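Long-range contacts in HAD hydrolase, family IA, variant 3 (Entamoeba histolytica, PDB 6W04), which probably acts as a magnesium-dependent hydrolase of the haloacid dehalogenase superfamily, its substrate not yet defined: residues A[9-14]-A[167-172]; A[28-33]-A[53-58]. All blocks are in the same frame, centred on the assembly; numbering follows the deposited sequence. Where two conformers were deposited one is given.

Contact 1: A[9-14]-A[167-172]; sequences NGTLIF and FEDTIS. With MG (magnesium ion), chain B; SO4 (sulfate ion), chain D.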
# COMPACT_ATOMS: atom_id res chain seq x y z
N ASN A 9 -2.59 -0.55 -1.40
CA ASN A 9 -2.54 0.32 -2.57
C ASN A 9 -1.23 0.14 -3.33
O ASN A 9 -0.15 0.28 -2.76
CB ASN A 9 -2.69 1.77 -2.14
CG ASN A 9 -3.96 2.00 -1.35
OD1 ASN A 9 -3.95 2.09 -0.12
ND2 ASN A 9 -5.08 2.03 -2.07
N GLY A 10 -1.33 -0.13 -4.62
CA GLY A 10 -0.15 -0.32 -5.46
C GLY A 10 0.45 -1.71 -5.37
O GLY A 10 1.31 -2.04 -6.17
N THR A 11 -0.02 -2.52 -4.43
CA THR A 11 0.49 -3.87 -4.20
C THR A 11 -0.58 -4.92 -4.47
O THR A 11 -0.39 -5.77 -5.34
CB THR A 11 1.02 -3.96 -2.75
OG1 THR A 11 2.17 -3.10 -2.59
CG2 THR A 11 1.40 -5.39 -2.38
N LEU A 12 -1.71 -4.87 -3.76
CA LEU A 12 -2.81 -5.79 -4.03
C LEU A 12 -3.76 -5.29 -5.10
O LEU A 12 -4.42 -6.10 -5.77
CB LEU A 12 -3.60 -6.07 -2.74
CG LEU A 12 -2.94 -7.09 -1.81
CD1 LEU A 12 -3.69 -7.22 -0.49
CD2 LEU A 12 -2.82 -8.49 -2.49
N ILE A 13 -3.86 -3.97 -5.30
CA ILE A 13 -4.55 -3.41 -6.46
C ILE A 13 -3.63 -2.38 -7.11
O ILE A 13 -2.90 -1.66 -6.43
CB ILE A 13 -5.91 -2.77 -6.08
CG1 ILE A 13 -5.75 -1.61 -5.07
CG2 ILE A 13 -6.87 -3.83 -5.52
CD1 ILE A 13 -7.11 -0.83 -4.86
N PHE A 14 -3.64 -2.32 -8.45
CA PHE A 14 -2.76 -1.37 -9.15
C PHE A 14 -3.56 -0.09 -9.38
O PHE A 14 -4.06 0.18 -10.47
CB PHE A 14 -2.24 -1.97 -10.45
CG PHE A 14 -1.18 -3.06 -10.26
CD1 PHE A 14 -1.04 -3.71 -9.04
CD2 PHE A 14 -0.33 -3.41 -11.31
CE1 PHE A 14 -0.08 -4.72 -8.86
CE2 PHE A 14 0.64 -4.41 -11.14
CZ PHE A 14 0.76 -5.07 -9.92
N PHE A 167 5.08 -7.59 1.30
CA PHE A 167 4.96 -7.20 -0.11
C PHE A 167 4.67 -5.71 -0.16
O PHE A 167 3.72 -5.24 0.47
CB PHE A 167 3.84 -7.97 -0.81
CG PHE A 167 4.16 -9.44 -1.06
CD1 PHE A 167 3.59 -10.43 -0.28
CD2 PHE A 167 4.99 -9.81 -2.10
CE1 PHE A 167 3.84 -11.79 -0.52
CE2 PHE A 167 5.28 -11.16 -2.35
CZ PHE A 167 4.70 -12.14 -1.56
N GLU A 168 5.48 -4.96 -0.90
CA GLU A 168 5.37 -3.51 -0.90
C GLU A 168 5.72 -3.00 -2.28
O GLU A 168 6.44 -3.66 -3.04
CB GLU A 168 6.31 -2.89 0.15
CG GLU A 168 5.65 -2.58 1.45
CD GLU A 168 4.80 -1.32 1.36
OE1 GLU A 168 4.69 -0.75 0.24
OE2 GLU A 168 4.27 -0.90 2.41
N ASP A 169 5.22 -1.79 -2.62
CA ASP A 169 5.42 -1.23 -3.96
C ASP A 169 6.13 0.12 -3.98
O ASP A 169 6.39 0.64 -5.07
CB ASP A 169 4.08 -1.06 -4.69
CG ASP A 169 3.19 0.01 -4.06
OD1 ASP A 169 2.82 0.97 -4.77
OD2 ASP A 169 2.85 -0.13 -2.87
N THR A 170 6.46 0.70 -2.82
CA THR A 170 7.08 2.01 -2.78
C THR A 170 8.37 1.98 -1.97
O THR A 170 8.60 1.09 -1.15
CB THR A 170 6.16 3.06 -2.15
OG1 THR A 170 5.92 2.69 -0.78
CG2 THR A 170 4.84 3.16 -2.92
N ILE A 171 9.17 3.03 -2.19
CA ILE A 171 10.41 3.21 -1.44
C ILE A 171 10.12 3.30 0.06
O ILE A 171 10.71 2.59 0.87
CB ILE A 171 11.14 4.46 -1.96
CG1 ILE A 171 11.57 4.22 -3.41
CG2 ILE A 171 12.34 4.85 -1.04
CD1 ILE A 171 12.07 5.47 -4.12
N SER A 172 9.19 4.18 0.45
CA SER A 172 8.93 4.36 1.87
C SER A 172 8.37 3.09 2.50
O SER A 172 8.69 2.77 3.65
CB SER A 172 7.98 5.54 2.10
OG SER A 172 8.68 6.77 2.00
MG MG B . 1.52 0.81 -1.57
S SO4 D . 3.80 5.27 1.11
O1 SO4 D . 4.07 6.00 -0.13
O2 SO4 D . 3.94 3.84 0.86
O3 SO4 D . 2.46 5.57 1.60
O4 SO4 D . 4.74 5.70 2.13
O HOH W 1 3.12 1.24 -0.23
O HOH W 2 1.61 2.51 -2.97
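Asp169 turns its carboxylate across the loop at Gly10, with OD1 3.3 Å from Gly10 CA, where no side chain intervenes. With chi1 at 68°, CG lies between the backbone N and the carbonyl carbon, which aims the acid at the magnesium ion. OD2 binds the metal at 2.1 Å, as does Asn9 O, and the 3.0 Å between Asn9 O and Asp169 OD2 fits neighbouring corners of an octahedron. Asp169 OD1 accepts a hydrogen bond of 2.7 Å from water 2, itself a metal ligand, so the group is gripped at both oxygens. Thr11 meets the acid obliquely: its OG1 stands 3.1 Å from Asp169 OD2, yet its single proton may instead serve Asp7 OD2, another metal ligand. Thr11 CG2 faces strand 164-168 and lies 3.9 Å from Phe167 CB, the two side chains crossing at about a right angle. The loop after strand 3-7 and the end of strand 164-168 bring together the Asp-x-Asn of the first HAD motif and the acidic pair of the fourth, at adjacent strands of the Rossmann-like sheet. In this chain Glu168 does not reach the magnesium directly, though it has been seen to bind magnesium in this protein: OE1 receives the Asp169 N-H through its anti lone pair and a proton from metal-bound water 1, while OE2 forms a salt bridge with Lys144 NZ and a hydrogen bond with Tyr150 OH. Water 1 also donates to sulfate O2, probably from the crystallisation liquor, and Thr170 OG1, at the N-cap, donates to sulfate O2 at 2.8 Å.

Contact 2: A[28-33]-A[53-58]; sequences KRIRGT and EHILNK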
# COMPACT_ATOMS: atom_id res chain seq x y z
N LYS A 28 -7.17 20.63 -11.04
CA LYS A 28 -7.95 21.42 -11.98
C LYS A 28 -9.05 22.19 -11.27
O LYS A 28 -9.30 23.36 -11.56
CB LYS A 28 -8.53 20.51 -13.07
CG LYS A 28 -9.45 21.19 -14.14
CD LYS A 28 -8.66 22.03 -15.14
CE LYS A 28 -9.56 22.74 -16.16
NZ LYS A 28 -8.79 23.72 -16.99
N ARG A 29 -9.72 21.54 -10.31
CA ARG A 29 -10.81 22.18 -9.59
C ARG A 29 -10.31 23.36 -8.77
O ARG A 29 -10.96 24.41 -8.73
CB ARG A 29 -11.51 21.17 -8.68
CG ARG A 29 -12.23 20.07 -9.45
CD ARG A 29 -12.96 19.08 -8.53
NE ARG A 29 -13.55 18.00 -9.32
CZ ARG A 29 -14.27 17.00 -8.81
NH1 ARG A 29 -14.47 16.95 -7.50
NH2 ARG A 29 -14.77 16.06 -9.62
N ILE A 30 -9.15 23.20 -8.14
CA ILE A 30 -8.65 24.17 -7.16
C ILE A 30 -7.88 25.28 -7.83
O ILE A 30 -8.15 26.47 -7.62
CB ILE A 30 -7.79 23.46 -6.10
CG1 ILE A 30 -8.65 22.56 -5.21
CG2 ILE A 30 -7.03 24.53 -5.24
CD1 ILE A 30 -7.89 21.45 -4.50
N ARG A 31 -6.88 24.93 -8.64
CA ARG A 31 -6.05 25.96 -9.24
C ARG A 31 -6.43 26.27 -10.68
O ARG A 31 -5.95 27.27 -11.23
CB ARG A 31 -4.56 25.55 -9.14
CG ARG A 31 -4.10 24.53 -10.18
CD ARG A 31 -2.64 24.10 -9.94
NE ARG A 31 -2.18 23.26 -11.02
CZ ARG A 31 -0.95 22.76 -11.17
NH1 ARG A 31 -0.00 22.99 -10.27
NH2 ARG A 31 -0.67 22.03 -12.24
N GLY A 32 -7.31 25.48 -11.30
CA GLY A 32 -7.74 25.76 -12.65
C GLY A 32 -7.00 24.99 -13.73
O GLY A 32 -7.36 25.12 -14.91
N THR A 33 -5.95 24.24 -13.38
CA THR A 33 -5.22 23.43 -14.35
C THR A 33 -4.85 22.13 -13.66
O THR A 33 -4.48 22.13 -12.48
CB THR A 33 -3.95 24.11 -14.88
OG1 THR A 33 -3.05 24.34 -13.79
CG2 THR A 33 -4.28 25.43 -15.55
N GLU A 53 -0.68 21.27 -0.73
CA GLU A 53 0.19 22.44 -0.65
C GLU A 53 0.83 22.76 -1.99
O GLU A 53 0.99 23.93 -2.34
CB GLU A 53 1.27 22.24 0.43
CG GLU A 53 0.65 22.20 1.84
CD GLU A 53 1.65 21.85 2.92
OE1 GLU A 53 2.66 21.19 2.59
OE2 GLU A 53 1.43 22.28 4.07
N HIS A 54 1.22 21.73 -2.75
CA HIS A 54 1.73 21.99 -4.09
C HIS A 54 0.67 22.67 -4.95
O HIS A 54 0.96 23.65 -5.65
CB HIS A 54 2.18 20.70 -4.77
CG HIS A 54 2.67 20.92 -6.17
ND1 HIS A 54 3.98 21.25 -6.45
CD2 HIS A 54 2.02 20.91 -7.36
CE1 HIS A 54 4.12 21.42 -7.75
NE2 HIS A 54 2.95 21.20 -8.33
N ILE A 55 -0.55 22.15 -4.91
CA ILE A 55 -1.63 22.65 -5.76
C ILE A 55 -2.00 24.09 -5.39
O ILE A 55 -2.19 24.94 -6.27
CB ILE A 55 -2.85 21.71 -5.66
CG1 ILE A 55 -2.54 20.37 -6.34
CG2 ILE A 55 -4.12 22.41 -6.23
CD1 ILE A 55 -3.50 19.21 -5.98
N LEU A 56 -2.09 24.39 -4.09
CA LEU A 56 -2.31 25.76 -3.65
C LEU A 56 -1.06 26.63 -3.77
O LEU A 56 -1.16 27.86 -3.74
CB LEU A 56 -2.80 25.77 -2.20
CG LEU A 56 -4.15 25.10 -1.96
CD1 LEU A 56 -4.29 24.78 -0.48
CD2 LEU A 56 -5.28 26.01 -2.44
N ASN A 57 0.11 26.01 -3.91
CA ASN A 57 1.41 26.69 -3.81
C ASN A 57 1.52 27.44 -2.49
O ASN A 57 1.93 28.60 -2.44
CB ASN A 57 1.66 27.63 -4.99
CG ASN A 57 3.14 27.93 -5.18
OD1 ASN A 57 3.99 27.10 -4.86
ND2 ASN A 57 3.45 29.15 -5.64
N LYS A 58 1.17 26.76 -1.39
CA LYS A 58 1.24 27.39 -0.08
C LYS A 58 1.21 26.32 0.99
O LYS A 58 0.42 25.38 0.91
CB LYS A 58 0.07 28.36 0.10
CG LYS A 58 0.03 29.13 1.37
CD LYS A 58 -1.07 30.17 1.30
CE LYS A 58 -0.94 31.17 2.41
NZ LYS A 58 -1.69 32.40 2.08
O HOH W 3 0.44 24.85 -8.18
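Ile30 and Ile55 share a first torsion near -70°, which sets each CG2 anti to its own backbone N and lets the two methyls meet at 3.7 Å, the side chains crossing at about a right angle. Ile30 CG2 also touches Leu56 CD2 at 3.6 Å, so one methyl wedges against two residues of the partner helix. Arg31 instead places CG between its backbone N and carbonyl carbon and then runs extended from CG to NE, passing Ile55 O with its CB and CD and carrying NH1 toward His54. The guanidinium and imidazole planes are 46° apart, and Arg31 NH1 stays 4.0 Å from His54 NE2, the two groups approaching obliquely. Water 3 lies in the guanidinium plane and joins the helices, accepting from Arg31 NH1 and donating to His54 O, 2.8 Å each. The contact packs the C-terminal end of helix 16-31 against that of helix 48-56, in the helical cap of this HAD fold; the second helix ends in a Schellman motif with Asn57 at C-prime. Arg31 NE bonds Thr33 O at 2.9 Å, which helps fix the head group. Both polar ends share Glu39, whose OE1 salt-bridges Arg31 NH2 and whose OE2 bonds His54 NE2, so that carboxylate would probably offset the charge of Arg31 and could favour a protonated His54.

The centre of contact 1 lies about 4 Å from the centre of the chain, at the magnesium site of the sheet-bearing core, whereas that of contact 2 lies about 25 Å from the centre of the chain, at the surface of the helical cap. Their own centres are about 27 Å apart and their nearest atoms about 16 Å apart, so they do not touch. Helix 16-31 links them: it starts soon after loop 9-14 and carries segment 28-33 at its far end. The chain thus leaves the metal loop, forms contact 2 in the cap, and only much later returns to the site with 167-172. Contact 1 organises metal ligands; contact 2 is helix packing remote from the annotated sites.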